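Local coordinates for hypothetical protein (Pseudomonas aeruginosa, PDB 2H9F), which probably isomerises methylaconitate, as a member of the PrpF family of isomerases, at residues A[45-50]-A[58-63]; A[303-308]-A[348-353]; A[313-318]-A[352-357]. One frame throughout, in Å; residues are numbered along the deposited sequence.

Interaction 1. Residues A[45-50]-A[58-63]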
loop_
_atom_site.group_PDB
_atom_site.type_symbol
_atom_site.label_atom_id
_atom_site.label_comp_id
_atom_site.label_asym_id
_atom_site.label_seq_id
_atom_site.Cartn_x
_atom_site.Cartn_y
_atom_site.Cartn_z
ATOM N N PHE A 45 -14.615 7.990 -7.341
ATOM C CA PHE A 45 -13.209 7.955 -6.997
ATOM C C PHE A 45 -12.924 7.300 -5.640
ATOM O O PHE A 45 -11.954 6.547 -5.475
ATOM C CB PHE A 45 -12.643 9.362 -7.096
ATOM C CG PHE A 45 -12.531 9.875 -8.520
ATOM C CD1 PHE A 45 -12.720 9.039 -9.607
ATOM C CD2 PHE A 45 -12.129 11.164 -8.759
ATOM C CE1 PHE A 45 -12.617 9.504 -10.876
ATOM C CE2 PHE A 45 -11.970 11.612 -10.035
ATOM C CZ PHE A 45 -12.259 10.799 -11.098
HETATM N N MSE A 46 -13.804 7.548 -4.686
HETATM C CA MSE A 46 -13.791 6.799 -3.410
HETATM C C MSE A 46 -13.791 5.314 -3.733
HETATM O O MSE A 46 -12.892 4.499 -3.313
HETATM C CB MSE A 46 -15.043 7.214 -2.539
HETATM C CG MSE A 46 -14.895 8.481 -1.833
HETATM SE SE MSE A 46 -16.558 8.714 -0.911
HETATM C CE MSE A 46 -16.997 10.656 -1.120
ATOM N N ARG A 47 -14.660 4.913 -4.642
ATOM C CA ARG A 47 -14.831 3.479 -4.879
ATOM C C ARG A 47 -13.648 2.903 -5.676
ATOM O O ARG A 47 -13.175 1.770 -5.407
ATOM C CB ARG A 47 -16.212 3.224 -5.521
ATOM C CG ARG A 47 -16.685 1.761 -5.482
ATOM C CD ARG A 47 -17.191 1.246 -4.101
ATOM N NE ARG A 47 -16.766 -0.144 -4.070
ATOM C CZ ARG A 47 -17.517 -1.242 -4.012
ATOM N NH1 ARG A 47 -18.845 -1.247 -3.827
ATOM N NH2 ARG A 47 -16.862 -2.398 -4.082
ATOM N N VAL A 48 -13.126 3.688 -6.621
ATOM C CA VAL A 48 -11.933 3.216 -7.392
ATOM C C VAL A 48 -10.785 2.964 -6.459
ATOM O O VAL A 48 -10.012 1.962 -6.604
ATOM C CB VAL A 48 -11.544 4.268 -8.484
ATOM C CG1 VAL A 48 -10.138 4.090 -8.998
ATOM C CG2 VAL A 48 -12.562 4.192 -9.633
ATOM N N ILE A 49 -10.590 3.919 -5.557
ATOM C CA ILE A 49 -9.529 3.862 -4.551
ATOM C C ILE A 49 -9.693 2.796 -3.470
ATOM O O ILE A 49 -8.693 2.143 -3.073
ATOM C CB ILE A 49 -9.269 5.237 -3.912
ATOM C CG1 ILE A 49 -8.582 6.149 -4.948
ATOM C CG2 ILE A 49 -8.393 5.124 -2.662
ATOM C CD1 ILE A 49 -7.286 5.578 -5.553
ATOM N N GLY A 50 -10.939 2.537 -3.111
ATOM C CA GLY A 50 -11.286 1.510 -2.129
ATOM C C GLY A 50 -11.645 2.100 -0.773
ATOM O O GLY A 50 -11.500 1.418 0.255
ATOM N N HIS A 58 -6.942 -0.650 2.003
ATOM C CA HIS A 58 -7.267 -0.541 0.569
ATOM C C HIS A 58 -7.063 -1.876 -0.187
ATOM O O HIS A 58 -6.536 -1.924 -1.313
ATOM C CB HIS A 58 -6.466 0.581 -0.072
ATOM C CG HIS A 58 -7.024 1.938 0.195
ATOM N ND1 HIS A 58 -6.285 3.084 0.034
ATOM C CD2 HIS A 58 -8.265 2.329 0.553
ATOM C CE1 HIS A 58 -7.054 4.131 0.281
ATOM N NE2 HIS A 58 -8.255 3.696 0.617
ATOM N N ILE A 59 -7.484 -2.959 0.448
ATOM C CA ILE A 59 -7.439 -4.259 -0.180
ATOM C C ILE A 59 -8.518 -4.371 -1.242
ATOM O O ILE A 59 -8.396 -5.162 -2.129
ATOM C CB ILE A 59 -7.500 -5.395 0.859
ATOM C CG1 ILE A 59 -6.145 -5.516 1.591
ATOM C CG2 ILE A 59 -7.772 -6.704 0.221
ATOM C CD1 ILE A 59 -4.971 -5.996 0.735
ATOM N N ASP A 60 -9.529 -3.518 -1.197
ATOM C CA ASP A 60 -10.602 -3.608 -2.166
ATOM C C ASP A 60 -10.655 -2.384 -3.080
ATOM O O ASP A 60 -11.711 -1.885 -3.393
ATOM C CB ASP A 60 -11.915 -3.778 -1.434
ATOM C CG ASP A 60 -12.995 -4.436 -2.283
ATOM O OD1 ASP A 60 -12.726 -5.046 -3.331
ATOM O OD2 ASP A 60 -14.148 -4.357 -1.899
ATOM N N GLY A 61 -9.483 -1.929 -3.502
ATOM C CA GLY A 61 -9.402 -0.870 -4.468
ATOM C C GLY A 61 -8.014 -0.580 -4.926
ATOM O O GLY A 61 -7.052 -1.377 -4.702
HETATM N N MSE A 62 -7.905 0.514 -5.687
HETATM C CA MSE A 62 -6.642 0.819 -6.372
HETATM C C MSE A 62 -5.664 1.516 -5.413
HETATM O O MSE A 62 -4.447 1.577 -5.681
HETATM C CB MSE A 62 -6.868 1.670 -7.628
HETATM C CG MSE A 62 -7.707 0.948 -8.745
HETATM SE SE MSE A 62 -6.597 -0.633 -9.279
HETATM C CE MSE A 62 -4.920 0.245 -9.734
ATOM N N GLY A 63 -6.189 2.023 -4.295
ATOM C CA GLY A 63 -5.382 2.704 -3.295
ATOM C C GLY A 63 -4.307 1.809 -2.695
ATOM O O GLY A 63 -4.318 0.570 -2.821
HETATM O O HOH W 1 -10.536 -1.196 0.438
#
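The imidazole of His58 is covered on one face by Ile49: the Ile49 carbonyl oxygen lies under that face, 3.6 Å from the plane and somewhat off-centre, and CG2 of Ile49 reaches farther out, 3.4 Å from CE1 of His58. At the ring edge, close to the plane, Gly50 O comes 3.4 Å from His58 CD2. The methyl CG2 reaches the ring because CG1 of Ile49 is turned opposite its own carbonyl carbon (chi1 -71°), leaving CG2 on the carbonyl side. Both ring nitrogens are bonded, NE2 to Ser51 OG and ND1 to Ala65 N, which fixes the ring's rotation. A second flat contact, between the Arg47 guanidinium and the Asp60 carboxylate, is loose. Arg47 NH2 and Asp60 OD2 are 4.0 Å apart with planes inclined by 58°, a long salt bridge made doubtful by a second conformer of Arg47. Asp60 has firmer partners, Arg16 and Arg382 of the second subunit.

The backbone joins the segments at the end of the helix. Met62 N donates to Val48 O (2.7 Å) and Gly63 N to a lone pair of Ile49 O (2.8 Å), so two carbonyls of the last turn are supplied with donors by the loop. Gly50, with a phi of 103°, is the C-prime residue of a Schellman motif. Its CA lies 3.8 Å from Gly61 CA, a close approach of two glycines. A water bridges Gly50 O, 2.8 Å away, and Asp60 N.

Beyond this end, Val48 packs against Val23 of strand 20-26 and Val389 of strand 388-392, while Ile49 meets Cys72 of strand 71-77. Lys21 of the second subunit bonds His58 O and Gly61 O, placing the loop at the dimer interface beside helix 39-49.

Interaction 2. Residues A[303-308]-A[348-353]. With SO4 (sulfate ion), chain G.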
loop_
_atom_site.group_PDB
_atom_site.type_symbol
_atom_site.label_atom_id
_atom_site.label_comp_id
_atom_site.label_asym_id
_atom_site.label_seq_id
_atom_site.Cartn_x
_atom_site.Cartn_y
_atom_site.Cartn_z
ATOM N N LEU A 303 27.126 24.167 -5.090
ATOM C CA LEU A 303 27.266 24.488 -3.691
ATOM C C LEU A 303 26.855 23.289 -2.839
ATOM O O LEU A 303 26.329 22.301 -3.343
ATOM C CB LEU A 303 26.376 25.653 -3.331
ATOM C CG LEU A 303 24.865 25.448 -3.339
ATOM C CD1 LEU A 303 24.227 26.603 -2.584
ATOM C CD2 LEU A 303 24.262 25.267 -4.766
ATOM N N LEU A 304 27.109 23.395 -1.545
ATOM C CA LEU A 304 26.672 22.389 -0.578
ATOM C C LEU A 304 25.564 23.032 0.215
ATOM O O LEU A 304 25.672 24.194 0.537
ATOM C CB LEU A 304 27.778 22.067 0.399
ATOM C CG LEU A 304 29.027 21.360 -0.193
ATOM C CD1 LEU A 304 30.235 21.584 0.736
ATOM C CD2 LEU A 304 28.685 19.902 -0.389
ATOM N N VAL A 305 24.569 22.243 0.569
ATOM C CA VAL A 305 23.516 22.676 1.483
ATOM C C VAL A 305 23.205 21.513 2.445
ATOM O O VAL A 305 23.188 20.343 2.058
ATOM C CB VAL A 305 22.250 23.106 0.773
ATOM C CG1 VAL A 305 21.240 23.736 1.800
ATOM C CG2 VAL A 305 22.547 24.119 -0.338
ATOM N N ARG A 306 23.018 21.865 3.715
ATOM C CA ARG A 306 22.590 20.927 4.744
ATOM C C ARG A 306 21.426 21.578 5.489
ATOM O O ARG A 306 21.531 22.731 5.909
ATOM C CB ARG A 306 23.748 20.667 5.702
ATOM C CG ARG A 306 25.019 19.983 5.089
ATOM C CD ARG A 306 24.707 18.556 4.736
ATOM N NE ARG A 306 25.830 17.794 4.205
ATOM C CZ ARG A 306 26.177 17.704 2.922
ATOM N NH1 ARG A 306 25.579 18.420 1.983
ATOM N NH2 ARG A 306 27.186 16.915 2.585
ATOM N N ALA A 307 20.318 20.856 5.654
ATOM C CA ALA A 307 19.158 21.412 6.328
ATOM C C ALA A 307 18.703 20.525 7.454
ATOM O O ALA A 307 18.820 19.323 7.384
ATOM C CB ALA A 307 18.014 21.663 5.324
ATOM N N LEU A 308 18.150 21.140 8.494
ATOM C CA LEU A 308 17.525 20.398 9.577
ATOM C C LEU A 308 16.024 20.497 9.410
ATOM O O LEU A 308 15.505 21.541 9.023
ATOM C CB LEU A 308 17.918 20.964 10.951
ATOM C CG LEU A 308 19.340 20.676 11.421
ATOM C CD1 LEU A 308 20.273 21.714 10.886
ATOM C CD2 LEU A 308 19.459 20.630 12.951
ATOM N N VAL A 348 20.852 25.672 -10.182
ATOM C CA VAL A 348 22.005 25.195 -9.440
ATOM C C VAL A 348 21.843 23.731 -9.082
ATOM O O VAL A 348 20.734 23.276 -8.822
ATOM C CB VAL A 348 22.207 25.981 -8.103
ATOM C CG1 VAL A 348 22.703 27.449 -8.371
ATOM C CG2 VAL A 348 20.980 25.909 -7.275
ATOM N N ARG A 349 22.962 22.998 -9.071
ATOM C CA ARG A 349 23.018 21.648 -8.517
ATOM C C ARG A 349 23.727 21.708 -7.158
ATOM O O ARG A 349 24.906 22.041 -7.076
ATOM C CB ARG A 349 23.764 20.706 -9.465
ATOM C CG ARG A 349 23.793 19.268 -8.980
ATOM C CD ARG A 349 24.458 18.344 -9.967
ATOM N NE ARG A 349 23.636 18.168 -11.151
ATOM C CZ ARG A 349 22.557 17.373 -11.212
ATOM N NH1 ARG A 349 22.154 16.670 -10.149
ATOM N NH2 ARG A 349 21.855 17.302 -12.342
ATOM N N PHE A 350 23.012 21.381 -6.091
ATOM C CA PHE A 350 23.591 21.345 -4.743
ATOM C C PHE A 350 23.826 19.915 -4.237
ATOM O O PHE A 350 23.135 18.951 -4.638
ATOM C CB PHE A 350 22.765 22.161 -3.734
ATOM C CG PHE A 350 21.403 21.632 -3.472
ATOM C CD1 PHE A 350 20.316 22.046 -4.237
ATOM C CD2 PHE A 350 21.174 20.780 -2.401
ATOM C CE1 PHE A 350 19.028 21.565 -3.995
ATOM C CE2 PHE A 350 19.888 20.303 -2.134
ATOM C CZ PHE A 350 18.805 20.708 -2.946
ATOM N N GLY A 351 24.839 19.806 -3.383
ATOM C CA GLY A 351 25.237 18.550 -2.791
ATOM C C GLY A 351 24.576 18.484 -1.440
ATOM O O GLY A 351 24.785 19.368 -0.638
ATOM N N HIS A 352 23.784 17.438 -1.191
ATOM C CA HIS A 352 23.185 17.221 0.129
ATOM C C HIS A 352 23.782 15.925 0.673
ATOM O O HIS A 352 24.599 15.345 0.003
ATOM C CB HIS A 352 21.662 17.213 0.046
ATOM C CG HIS A 352 21.096 16.178 -0.871
ATOM N ND1 HIS A 352 21.229 14.824 -0.641
ATOM C CD2 HIS A 352 20.409 16.301 -2.033
ATOM C CE1 HIS A 352 20.642 14.162 -1.626
ATOM N NE2 HIS A 352 20.120 15.032 -2.472
ATOM N N PRO A 353 23.425 15.494 1.906
ATOM C CA PRO A 353 24.098 14.320 2.472
ATOM C C PRO A 353 24.100 13.044 1.637
ATOM O O PRO A 353 25.046 12.255 1.734
ATOM C CB PRO A 353 23.348 14.093 3.789
ATOM C CG PRO A 353 22.899 15.437 4.166
ATOM C CD PRO A 353 22.482 16.066 2.876
HETATM S S SO4 G . 24.164 19.777 -14.272
HETATM O O1 SO4 G . 24.404 20.611 -13.085
HETATM O O2 SO4 G . 22.804 19.983 -14.795
HETATM O O3 SO4 G . 25.143 20.151 -15.290
HETATM O O4 SO4 G . 24.376 18.362 -13.969
#
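Gly351 bonds through both N-H and carbonyl: its N donates to Leu303 O (2.9 Å), and its O accepts from Val305 N in a nearly straight bond (3.1 Å, 171°). The same Gly351 oxygen lies at the edge of the Arg306 guanidinium, where NH1 adds a weak bond. NH1 is better aimed at Val305 O (3.1 Å), while NE and NH2 bond the carbonyls of Glu235 and Thr234, so all three nitrogens fix the group's orientation. Pro353 N lies 3.6 Å above the centre of its plane, and the two side chains run oppositely, Arg306 CD touching Pro353 CG.

At the other end Arg349 NE donates to sulfate O4 (2.9 Å), an ion probably from the crystallisation liquor. Arg349 NH1 turns instead to Thr356 OG1.

Hydrophobic packing gathers on the face carrying Leu303 and Phe350. Leu303 CD2 touches Phe350 CB at 3.6 Å, and Val305 CG2 meets the same carbon. Ile325 of helix 319-330 touches Val305 and Phe350.

The pairing of Leu303 with Phe350 and Leu304 with Gly351 is that of parallel strands, the segment axes diverging by 51°. Such a twisted sheet wrapped against a helix is consistent with the diaminopimelate epimerase-like fold of PrpF relatives.

Interaction 3. Residues A[313-318]-A[352-357]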
loop_
_atom_site.group_PDB
_atom_site.type_symbol
_atom_site.label_atom_id
_atom_site.label_comp_id
_atom_site.label_asym_id
_atom_site.label_seq_id
_atom_site.Cartn_x
_atom_site.Cartn_y
_atom_site.Cartn_z
ATOM N N LEU A 313 19.243 16.748 11.324
ATOM C CA LEU A 313 19.752 16.906 9.961
ATOM C C LEU A 313 18.972 15.976 9.017
ATOM O O LEU A 313 18.862 14.770 9.283
ATOM C CB LEU A 313 21.258 16.526 9.886
ATOM C CG LEU A 313 21.960 16.965 8.600
ATOM C CD1 LEU A 313 21.978 18.486 8.476
ATOM C CD2 LEU A 313 23.364 16.395 8.583
ATOM N N HIS A 314 18.420 16.535 7.937
ATOM C CA HIS A 314 17.707 15.759 6.917
ATOM C C HIS A 314 18.689 14.969 6.047
ATOM O O HIS A 314 19.778 15.436 5.794
ATOM C CB HIS A 314 16.874 16.692 6.067
ATOM C CG HIS A 314 15.828 16.003 5.253
ATOM N ND1 HIS A 314 16.108 15.377 4.058
ATOM C CD2 HIS A 314 14.494 15.865 5.450
ATOM C CE1 HIS A 314 14.997 14.872 3.558
ATOM N NE2 HIS A 314 14.000 15.164 4.378
ATOM N N HIS A 315 18.291 13.773 5.597
ATOM C CA HIS A 315 19.161 12.838 4.843
ATOM C C HIS A 315 19.452 13.269 3.410
ATOM O O HIS A 315 20.401 12.772 2.766
ATOM C CB HIS A 315 18.552 11.392 4.803
ATOM C CG HIS A 315 17.444 11.201 3.791
ATOM N ND1 HIS A 315 16.155 11.673 3.981
ATOM C CD2 HIS A 315 17.442 10.593 2.578
ATOM C CE1 HIS A 315 15.414 11.365 2.925
ATOM N NE2 HIS A 315 16.173 10.714 2.057
ATOM N N ALA A 316 18.596 14.125 2.889
ATOM C CA ALA A 316 18.721 14.634 1.549
ATOM C C ALA A 316 18.237 16.108 1.600
ATOM O O ALA A 316 18.860 16.942 2.253
ATOM C CB ALA A 316 17.898 13.766 0.604
HETATM N N MSE A 317 17.132 16.442 0.956
HETATM C CA MSE A 317 16.573 17.774 1.156
HETATM C C MSE A 317 15.057 17.718 1.116
HETATM O O MSE A 317 14.485 16.998 0.318
HETATM C CB MSE A 317 17.141 18.731 0.088
HETATM C CG MSE A 317 16.772 20.189 0.277
HETATM SE SE MSE A 317 17.333 20.935 2.000
HETATM C CE MSE A 317 19.193 20.305 1.877
HETATM N N MSE A 318 14.413 18.498 1.980
HETATM C CA MSE A 318 12.982 18.613 1.998
HETATM C C MSE A 318 12.496 19.311 0.738
HETATM O O MSE A 318 13.125 20.233 0.236
HETATM C CB MSE A 318 12.544 19.467 3.209
HETATM C CG MSE A 318 12.880 18.885 4.610
HETATM SE SE MSE A 318 14.675 19.361 5.175
HETATM C CE MSE A 318 14.313 21.161 5.657
ATOM N N HIS A 352 23.784 17.438 -1.191
ATOM C CA HIS A 352 23.185 17.221 0.129
ATOM C C HIS A 352 23.782 15.925 0.673
ATOM O O HIS A 352 24.599 15.345 0.003
ATOM C CB HIS A 352 21.662 17.213 0.046
ATOM C CG HIS A 352 21.096 16.178 -0.871
ATOM N ND1 HIS A 352 21.229 14.824 -0.641
ATOM C CD2 HIS A 352 20.409 16.301 -2.033
ATOM C CE1 HIS A 352 20.642 14.162 -1.626
ATOM N NE2 HIS A 352 20.120 15.032 -2.472
ATOM N N PRO A 353 23.425 15.494 1.906
ATOM C CA PRO A 353 24.098 14.320 2.472
ATOM C C PRO A 353 24.100 13.044 1.637
ATOM O O PRO A 353 25.046 12.255 1.734
ATOM C CB PRO A 353 23.348 14.093 3.789
ATOM C CG PRO A 353 22.899 15.437 4.166
ATOM C CD PRO A 353 22.482 16.066 2.876
ATOM N N SER A 354 23.069 12.818 0.836
ATOM C CA SER A 354 22.928 11.550 0.144
ATOM C C SER A 354 23.078 11.606 -1.393
ATOM O O SER A 354 22.855 10.611 -2.103
ATOM C CB SER A 354 21.605 10.888 0.561
ATOM O OG SER A 354 20.500 11.632 0.164
ATOM N N GLY A 355 23.503 12.746 -1.917
ATOM C CA GLY A 355 23.491 12.939 -3.356
ATOM C C GLY A 355 23.410 14.400 -3.710
ATOM O O GLY A 355 23.810 15.253 -2.926
ATOM N N THR A 356 22.892 14.668 -4.899
ATOM C CA THR A 356 22.851 16.011 -5.461
ATOM C C THR A 356 21.465 16.225 -6.046
ATOM O O THR A 356 20.759 15.273 -6.364
ATOM C CB THR A 356 23.939 16.245 -6.557
ATOM O OG1 THR A 356 23.554 15.588 -7.774
ATOM C CG2 THR A 356 25.362 15.668 -6.159
ATOM N N LEU A 357 21.069 17.487 -6.160
ATOM C CA LEU A 357 19.766 17.864 -6.682
ATOM C C LEU A 357 19.894 19.169 -7.506
ATOM O O LEU A 357 20.503 20.131 -7.047
ATOM C CB LEU A 357 18.838 18.104 -5.504
ATOM C CG LEU A 357 17.347 17.969 -5.600
ATOM C CD1 LEU A 357 16.930 16.743 -6.281
ATOM C CD2 LEU A 357 16.768 18.026 -4.178
#
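Ser354 OG donates to His315 O over 2.8 Å, the shortest polar bond between the segments. The hydroxyl approaches from 35° above the carbonyl plane, not along a lone pair. It gets there because OG stands between its own backbone N and carbonyl carbon (chi1 64°), folded back toward the 313-318 loop. The same His315 oxygen also touches Pro353 CB at 3.4 Å, and His314 O lies against Pro353 CG, so the proline ring rests against two successive carbonyls.

The His352 ring is sandwiched. Ala316 CB sits over one face in a CH-pi contact, 3.8 Å from the centroid, and Gly355 O lies 3.4 Å above the opposite face. Ser354 N donates to ND1 of His352, which ties the ring to its own turn. That turn, type I from His352 to Gly355, closes a tight beta hairpin between strands 347-352 and 355-366, and His352 N donates to Gly355 O across it (2.8 Å).

On the facing loop Ala316 N donates to His314 ND1 (3.0 Å), bracing the backbone that carries the Ala316 methyl. The loop then leads to Met318, the N-cap of helix 319-330. Just before it, Met317 CB meets Leu357 CD2 at 4.3 Å, and both side chains also rest on Phe350. Lys294 bonds Ser354 O from outside, and Thr356 OG1 bonds a glycerol probably left from crystallisation.

Overall arrangement
Interaction 1 closes early in the chain, before interactions 2 and 3 begin, and stands well apart from them: its centre is about 39 Å from that of interaction 2 and about 34 Å from that of interaction 3, with no touching atoms. Interactions 2 and 3 are immediate neighbours, their centres about 6 Å apart, sharing His352 and Pro353. Strand 347-352 pairs with 303-309 in parallel and with 355-366 in antiparallel fashion, and Ala307 O to His314 N and Phe350 O to Leu357 N are probable hydrogen bonds linking the two contacts. Interaction 1 lies at a helix end by the subunit interface, while the others join strands 303-309, 347-352 and 355-366 with the loop before helix 319-330.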